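Long-range contact in globin II, extracellular (Lumbricus terrestris, PDB 1X9F), which probably carries oxygen in the worm's blood as one haem-bearing globin subunit of the giant extracellular haemoglobin, erythrocruorin: residues 26-38 and 56-69. Residues are numbered along the deposited sequence; the frame is centred on the assembly and turned at random.
Sequences REAFSQAIWRATF and TSHPAFIAHADRVL. Unlike the reference sequence in segment 56-69: Asp-66 (reference Glu). With CMO (carbon monoxide), chain P; HEM (protoporphyrin IX containing Fe), chain O.
Trp-34 fits as a knob into the hole formed by Phe-61, His-64, Ala-65 and Val-68. Its CB lies 3.7 Å from Phe-61 CZ, in the plane of that phenyl ring, whose edge is turned toward the indole face in an offset edge-to-face pair, planes at 83°. CD1 rests 3.6 Å from Ala-65 CB, where a methyl is small enough to admit the indole, and NE1 comes 3.9 Å from Val-68 CG2. Farther out, the His-64 ring approaches the indole obliquely, and the six-membered ring of Trp-34 ends beside the bound carbon monoxide, whose exact place is less sure. A broad, flat indole suits this position because it reaches from the helix interface to the ligand; an alanine here would probably leave a gap beside the ligand and deprive Phe-61 and His-64 of the surface they lean on.

Where the helices come close, small residues suit the place: Ser-30 CB is 3.7 Å from Ala-65 CB. Ser-30 OG, anti to the carbonyl carbon (chi1 -70°), lies 3.0 Å from Asp-66 OD2, though its proton may go instead to Arg-26 O. Leu-69 packs beyond this point, its CD1 3.4 Å from Phe-29 CD2 and its CD2 meeting Ile-33 CD1 tip to tip. At the other end Arg-35, extended from CG to NE, grips Thr-56 OG1 side-on through NE (2.8 Å) and NH2.

Segments 26-38 and 59-69, parts of helices 23-40 and 59-77 (the B and E helices of the globin fold), cross at 89° with their axes 8.8 Å apart at closest approach. Phe-48 packs on Trp-34 and His-64 within the distal pocket, helix 103-121 flanks Phe-29 and Thr-37, and Arg-26 forms a salt bridge with Asp-79 of the neighbouring Globin III chain.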
loop_
_atom_site.group_PDB
_atom_site.type_symbol
_atom_site.label_atom_id
_atom_site.label_comp_id
_atom_site.label_asym_id
_atom_site.label_seq_id
_atom_site.Cartn_x
_atom_site.Cartn_y
_atom_site.Cartn_z
ATOM N N ARG B 26 27.254 -7.939 21.114
ATOM C CA ARG B 26 28.085 -9.120 21.227
ATOM C C ARG B 26 29.387 -8.804 21.951
ATOM O O ARG B 26 29.826 -9.591 22.791
ATOM C CB ARG B 26 28.373 -9.720 19.858
ATOM C CG ARG B 26 29.205 -10.982 19.942
ATOM C CD ARG B 26 29.522 -11.591 18.616
ATOM N NE ARG B 26 28.303 -11.993 17.927
ATOM C CZ ARG B 26 28.279 -12.633 16.769
ATOM N NH1 ARG B 26 29.410 -12.952 16.152
ATOM N NH2 ARG B 26 27.116 -12.956 16.221
ATOM N N GLU B 27 30.002 -7.665 21.631
ATOM C CA GLU B 27 31.216 -7.247 22.332
ATOM C C GLU B 27 30.952 -7.101 23.820
ATOM O O GLU B 27 31.693 -7.642 24.639
ATOM C CB GLU B 27 31.749 -5.910 21.804
ATOM C CG GLU B 27 32.333 -5.970 20.403
ATOM C CD GLU B 27 32.908 -4.632 19.996
ATOM O OE1 GLU B 27 32.126 -3.702 19.696
ATOM O OE2 GLU B 27 34.145 -4.504 19.977
ATOM N N ALA B 28 29.889 -6.369 24.156
ATOM C CA ALA B 28 29.516 -6.113 25.547
ATOM C C ALA B 28 29.281 -7.432 26.277
ATOM O O ALA B 28 29.730 -7.623 27.415
ATOM C CB ALA B 28 28.266 -5.232 25.604
ATOM N N PHE B 29 28.588 -8.333 25.590
ATOM C CA PHE B 29 28.305 -9.670 26.072
ATOM C C PHE B 29 29.589 -10.462 26.340
ATOM O O PHE B 29 29.737 -11.073 27.401
ATOM C CB PHE B 29 27.437 -10.372 25.038
ATOM C CG PHE B 29 27.026 -11.753 25.415
ATOM C CD1 PHE B 29 26.127 -11.970 26.452
ATOM C CD2 PHE B 29 27.498 -12.843 24.699
ATOM C CE1 PHE B 29 25.724 -13.261 26.789
ATOM C CE2 PHE B 29 27.101 -14.142 25.029
ATOM C CZ PHE B 29 26.212 -14.348 26.075
ATOM N N SER B 30 30.506 -10.440 25.375
ATOM C CA SER B 30 31.812 -11.066 25.520
ATOM C C SER B 30 32.552 -10.556 26.739
ATOM O O SER B 30 33.188 -11.333 27.448
ATOM C CB SER B 30 32.670 -10.781 24.290
ATOM O OG SER B 30 32.179 -11.479 23.157
ATOM N N GLN B 31 32.484 -9.245 26.968
ATOM C CA GLN B 31 33.209 -8.614 28.074
ATOM C C GLN B 31 32.575 -8.915 29.424
ATOM O O GLN B 31 33.282 -9.183 30.400
ATOM C CB GLN B 31 33.289 -7.099 27.889
ATOM C CG GLN B 31 33.935 -6.669 26.598
ATOM C CD GLN B 31 33.983 -5.166 26.468
ATOM O OE1 GLN B 31 34.899 -4.526 26.983
ATOM N NE2 GLN B 31 33.001 -4.597 25.777
ATOM N N ALA B 32 31.246 -8.851 29.469
ATOM C CA ALA B 32 30.485 -9.190 30.662
ATOM C C ALA B 32 30.888 -10.565 31.192
ATOM O O ALA B 32 31.090 -10.728 32.401
ATOM C CB ALA B 32 29.001 -9.137 30.367
ATOM N N ILE B 33 31.044 -11.544 30.298
ATOM C CA ILE B 33 31.424 -12.899 30.711
ATOM C C ILE B 33 32.839 -12.961 31.309
ATOM O O ILE B 33 33.024 -13.537 32.390
ATOM C CB ILE B 33 31.231 -13.931 29.560
ATOM C CG1 ILE B 33 29.737 -14.115 29.251
ATOM C CG2 ILE B 33 31.846 -15.282 29.945
ATOM C CD1 ILE B 33 29.459 -14.733 27.877
ATOM N N TRP B 34 33.817 -12.360 30.627
ATOM C CA TRP B 34 35.200 -12.329 31.130
ATOM C C TRP B 34 35.388 -11.543 32.427
ATOM O O TRP B 34 36.154 -11.969 33.301
ATOM C CB TRP B 34 36.215 -11.945 30.029
ATOM C CG TRP B 34 36.489 -13.149 29.218
ATOM C CD1 TRP B 34 36.073 -13.405 27.944
ATOM C CD2 TRP B 34 37.145 -14.331 29.670
ATOM N NE1 TRP B 34 36.468 -14.665 27.563
ATOM C CE2 TRP B 34 37.126 -15.254 28.611
ATOM C CE3 TRP B 34 37.766 -14.700 30.875
ATOM C CZ2 TRP B 34 37.694 -16.514 28.718
ATOM C CZ3 TRP B 34 38.333 -15.953 30.976
ATOM C CH2 TRP B 34 38.297 -16.844 29.907
ATOM N N ARG B 35 34.671 -10.434 32.574
ATOM C CA ARG B 35 34.688 -9.688 33.832
ATOM C C ARG B 35 34.090 -10.478 34.980
ATOM O O ARG B 35 34.611 -10.443 36.098
ATOM C CB ARG B 35 33.945 -8.369 33.689
ATOM C CG ARG B 35 34.750 -7.370 32.919
ATOM C CD ARG B 35 33.954 -6.199 32.460
ATOM N NE ARG B 35 34.825 -5.282 31.745
ATOM C CZ ARG B 35 34.417 -4.423 30.822
ATOM N NH1 ARG B 35 33.134 -4.353 30.482
ATOM N NH2 ARG B 35 35.298 -3.630 30.228
ATOM N N ALA B 36 32.985 -11.168 34.710
ATOM C CA ALA B 36 32.366 -12.017 35.714
ATOM C C ALA B 36 33.317 -13.152 36.096
ATOM O O ALA B 36 33.404 -13.512 37.269
ATOM C CB ALA B 36 31.035 -12.554 35.218
ATOM N N THR B 37 34.032 -13.700 35.113
ATOM C CA THR B 37 35.036 -14.735 35.376
ATOM C C THR B 37 36.127 -14.191 36.296
ATOM O O THR B 37 36.416 -14.783 37.338
ATOM C CB THR B 37 35.662 -15.253 34.055
ATOM O OG1 THR B 37 34.638 -15.805 33.217
ATOM C CG2 THR B 37 36.581 -16.450 34.317
ATOM N N PHE B 38 36.721 -13.062 35.902
ATOM C CA PHE B 38 37.796 -12.442 36.674
ATOM C C PHE B 38 37.341 -12.032 38.072
ATOM O O PHE B 38 38.104 -12.164 39.022
ATOM C CB PHE B 38 38.414 -11.232 35.954
ATOM C CG PHE B 38 39.113 -11.566 34.660
ATOM C CD1 PHE B 38 39.199 -10.617 33.649
ATOM C CD2 PHE B 38 39.679 -12.823 34.448
ATOM C CE1 PHE B 38 39.839 -10.909 32.454
ATOM C CE2 PHE B 38 40.316 -13.122 33.254
ATOM C CZ PHE B 38 40.398 -12.164 32.255
ATOM N N THR B 56 40.082 -4.978 30.039
ATOM C CA THR B 56 39.036 -5.682 29.286
ATOM C C THR B 56 38.399 -4.825 28.190
ATOM O O THR B 56 37.564 -5.305 27.421
ATOM C CB THR B 56 37.946 -6.240 30.233
ATOM O OG1 THR B 56 37.621 -5.260 31.230
ATOM C CG2 THR B 56 38.483 -7.420 31.052
ATOM N N SER B 57 38.793 -3.557 28.135
ATOM C CA SER B 57 38.330 -2.640 27.103
ATOM C C SER B 57 39.312 -2.601 25.951
ATOM O O SER B 57 39.004 -2.066 24.884
ATOM C CB SER B 57 38.146 -1.231 27.672
ATOM O OG SER B 57 37.241 -1.245 28.763
ATOM N N HIS B 58 40.495 -3.166 26.166
ATOM C CA HIS B 58 41.501 -3.160 25.131
ATOM C C HIS B 58 40.989 -3.932 23.906
ATOM O O HIS B 58 40.350 -4.976 24.061
ATOM C CB HIS B 58 42.801 -3.747 25.670
ATOM C CG HIS B 58 43.972 -3.478 24.792
ATOM N ND1 HIS B 58 44.131 -4.100 23.576
ATOM C CD2 HIS B 58 45.018 -2.628 24.922
ATOM C CE1 HIS B 58 45.227 -3.652 22.991
ATOM N NE2 HIS B 58 45.794 -2.767 23.796
ATOM N N PRO B 59 41.238 -3.418 22.699
ATOM C CA PRO B 59 40.772 -4.069 21.472
ATOM C C PRO B 59 41.282 -5.510 21.300
ATOM O O PRO B 59 40.527 -6.382 20.850
ATOM C CB PRO B 59 41.316 -3.160 20.364
ATOM C CG PRO B 59 42.430 -2.411 20.999
ATOM C CD PRO B 59 41.982 -2.171 22.404
ATOM N N ALA B 60 42.539 -5.754 21.667
ATOM C CA ALA B 60 43.107 -7.097 21.630
ATOM C C ALA B 60 42.371 -8.038 22.572
ATOM O O ALA B 60 42.254 -9.235 22.296
ATOM C CB ALA B 60 44.585 -7.061 21.968
ATOM N N PHE B 61 41.880 -7.507 23.685
ATOM C CA PHE B 61 41.128 -8.340 24.591
ATOM C C PHE B 61 39.731 -8.639 24.064
ATOM O O PHE B 61 39.237 -9.761 24.216
ATOM C CB PHE B 61 41.031 -7.749 25.989
ATOM C CG PHE B 61 40.448 -8.706 26.955
ATOM C CD1 PHE B 61 41.243 -9.719 27.490
ATOM C CD2 PHE B 61 39.092 -8.680 27.252
ATOM C CE1 PHE B 61 40.712 -10.659 28.356
ATOM C CE2 PHE B 61 38.547 -9.619 28.116
ATOM C CZ PHE B 61 39.362 -10.612 28.672
ATOM N N ILE B 62 39.091 -7.635 23.468
ATOM C CA ILE B 62 37.773 -7.827 22.876
ATOM C C ILE B 62 37.872 -8.937 21.845
ATOM O O ILE B 62 37.053 -9.857 21.838
ATOM C CB ILE B 62 37.260 -6.540 22.175
ATOM C CG1 ILE B 62 37.263 -5.328 23.113
ATOM C CG2 ILE B 62 35.865 -6.769 21.581
ATOM C CD1 ILE B 62 36.308 -5.431 24.255
ATOM N N ALA B 63 38.871 -8.828 20.970
ATOM C CA ALA B 63 39.062 -9.770 19.877
ATOM C C ALA B 63 39.162 -11.171 20.436
ATOM O O ALA B 63 38.499 -12.096 19.954
ATOM C CB ALA B 63 40.316 -9.422 19.086
ATOM N N HIS B 64 39.977 -11.301 21.477
ATOM C CA HIS B 64 40.134 -12.557 22.173
ATOM C C HIS B 64 38.811 -13.084 22.751
ATOM O O HIS B 64 38.512 -14.274 22.639
ATOM C CB HIS B 64 41.174 -12.429 23.281
ATOM C CG HIS B 64 41.092 -13.533 24.271
ATOM N ND1 HIS B 64 41.526 -14.810 23.987
ATOM C CD2 HIS B 64 40.530 -13.587 25.500
ATOM C CE1 HIS B 64 41.278 -15.591 25.022
ATOM N NE2 HIS B 64 40.665 -14.878 25.950
ATOM N N ALA B 65 38.038 -12.199 23.372
ATOM C CA ALA B 65 36.788 -12.592 24.004
ATOM C C ALA B 65 35.738 -12.960 22.958
ATOM O O ALA B 65 35.006 -13.934 23.139
ATOM C CB ALA B 65 36.285 -11.491 24.920
ATOM N N ASP B 66 35.662 -12.181 21.875
ATOM C CA ASP B 66 34.821 -12.529 20.721
ATOM C C ASP B 66 35.250 -13.899 20.170
ATOM O O ASP B 66 34.408 -14.709 19.770
ATOM C CB ASP B 66 34.886 -11.446 19.621
ATOM C CG ASP B 66 33.738 -10.419 19.704
ATOM O OD1 ASP B 66 33.305 -9.903 18.636
ATOM O OD2 ASP B 66 33.212 -10.062 20.781
ATOM N N ARG B 67 36.556 -14.156 20.170
ATOM C CA ARG B 67 37.106 -15.420 19.678
ATOM C C ARG B 67 36.646 -16.597 20.541
ATOM O O ARG B 67 36.253 -17.644 20.020
ATOM C CB ARG B 67 38.627 -15.330 19.671
ATOM C CG ARG B 67 39.295 -16.035 18.529
ATOM C CD ARG B 67 40.594 -15.387 18.074
ATOM N NE ARG B 67 41.474 -14.969 19.171
ATOM C CZ ARG B 67 42.049 -13.770 19.263
ATOM N NH1 ARG B 67 41.855 -12.855 18.320
ATOM N NH2 ARG B 67 42.834 -13.483 20.295
ATOM N N VAL B 68 36.686 -16.404 21.857
ATOM C CA VAL B 68 36.251 -17.418 22.812
ATOM C C VAL B 68 34.789 -17.750 22.642
ATOM O O VAL B 68 34.416 -18.925 22.580
ATOM C CB VAL B 68 36.437 -16.935 24.249
ATOM C CG1 VAL B 68 35.856 -17.949 25.245
ATOM C CG2 VAL B 68 37.893 -16.651 24.515
ATOM N N LEU B 69 33.958 -16.715 22.587
ATOM C CA LEU B 69 32.538 -16.923 22.387
ATOM C C LEU B 69 32.249 -17.535 21.019
ATOM O O LEU B 69 31.223 -18.191 20.839
ATOM C CB LEU B 69 31.751 -15.628 22.591
ATOM C CG LEU B 69 31.731 -15.066 24.014
ATOM C CD1 LEU B 69 30.575 -14.107 24.110
ATOM C CD2 LEU B 69 31.586 -16.169 25.064
HETATM C C CMO P . 39.291 -18.439 26.581
HETATM O O CMO P . 39.426 -17.303 27.106
HETATM C CHA HEM O . 42.212 -19.140 23.853
HETATM C CHB HEM O . 37.782 -21.195 23.749
HETATM C CHC HEM O . 37.769 -21.478 28.632
HETATM C CHD HEM O . 42.315 -19.643 28.723
HETATM C C1A HEM O . 40.906 -19.623 23.378
HETATM C C2A HEM O . 40.594 -19.566 22.022
HETATM C C3A HEM O . 39.262 -20.167 21.930
HETATM C C4A HEM O . 39.008 -20.521 23.342
HETATM C CMA HEM O . 38.393 -20.370 20.715
HETATM C CAA HEM O . 41.395 -18.964 20.896
HETATM C CBA HEM O . 42.280 -19.960 20.174
HETATM C CGA HEM O . 43.068 -19.153 19.169
HETATM O O1A HEM O . 42.511 -18.793 18.107
HETATM O O2A HEM O . 44.251 -18.865 19.444
HETATM C C1B HEM O . 37.385 -21.447 25.131
HETATM C C2B HEM O . 36.136 -21.961 25.406
HETATM C C3B HEM O . 36.169 -22.037 26.758
HETATM C C4B HEM O . 37.380 -21.580 27.227
HETATM C CMB HEM O . 35.025 -22.341 24.460
HETATM C CAB HEM O . 35.101 -22.491 27.414
HETATM C CBB HEM O . 34.007 -22.982 27.961
HETATM C C1C HEM O . 39.050 -20.929 29.095
HETATM C C2C HEM O . 39.297 -20.809 30.448
HETATM C C3C HEM O . 40.573 -20.298 30.477
HETATM C C4C HEM O . 40.989 -20.139 29.153
HETATM C CMC HEM O . 38.362 -21.189 31.572
HETATM C CAC HEM O . 41.327 -19.985 31.720
HETATM C CBC HEM O . 40.786 -19.141 32.613
HETATM C C1D HEM O . 42.718 -19.342 27.332
HETATM C C2D HEM O . 43.931 -18.721 27.045
HETATM C C3D HEM O . 43.943 -18.552 25.680
HETATM C C4D HEM O . 42.654 -19.129 25.253
HETATM C CMD HEM O . 45.008 -18.321 28.027
HETATM C CAD HEM O . 45.027 -17.956 24.818
HETATM C CBD HEM O . 45.064 -16.442 24.944
HETATM C CGD HEM O . 46.135 -15.953 24.003
HETATM O O1D HEM O . 46.004 -16.139 22.773
HETATM O O2D HEM O . 47.128 -15.380 24.492
HETATM N NA HEM O . 40.006 -20.236 24.211
HETATM N NB HEM O . 38.179 -21.203 26.202
HETATM N NC HEM O . 40.058 -20.561 28.260
HETATM N ND HEM O . 41.905 -19.597 26.273
HETATM FE FE HEM O . 40.071 -20.465 26.230
HETATM O O HOH W 1 32.047 -12.439 16.687
#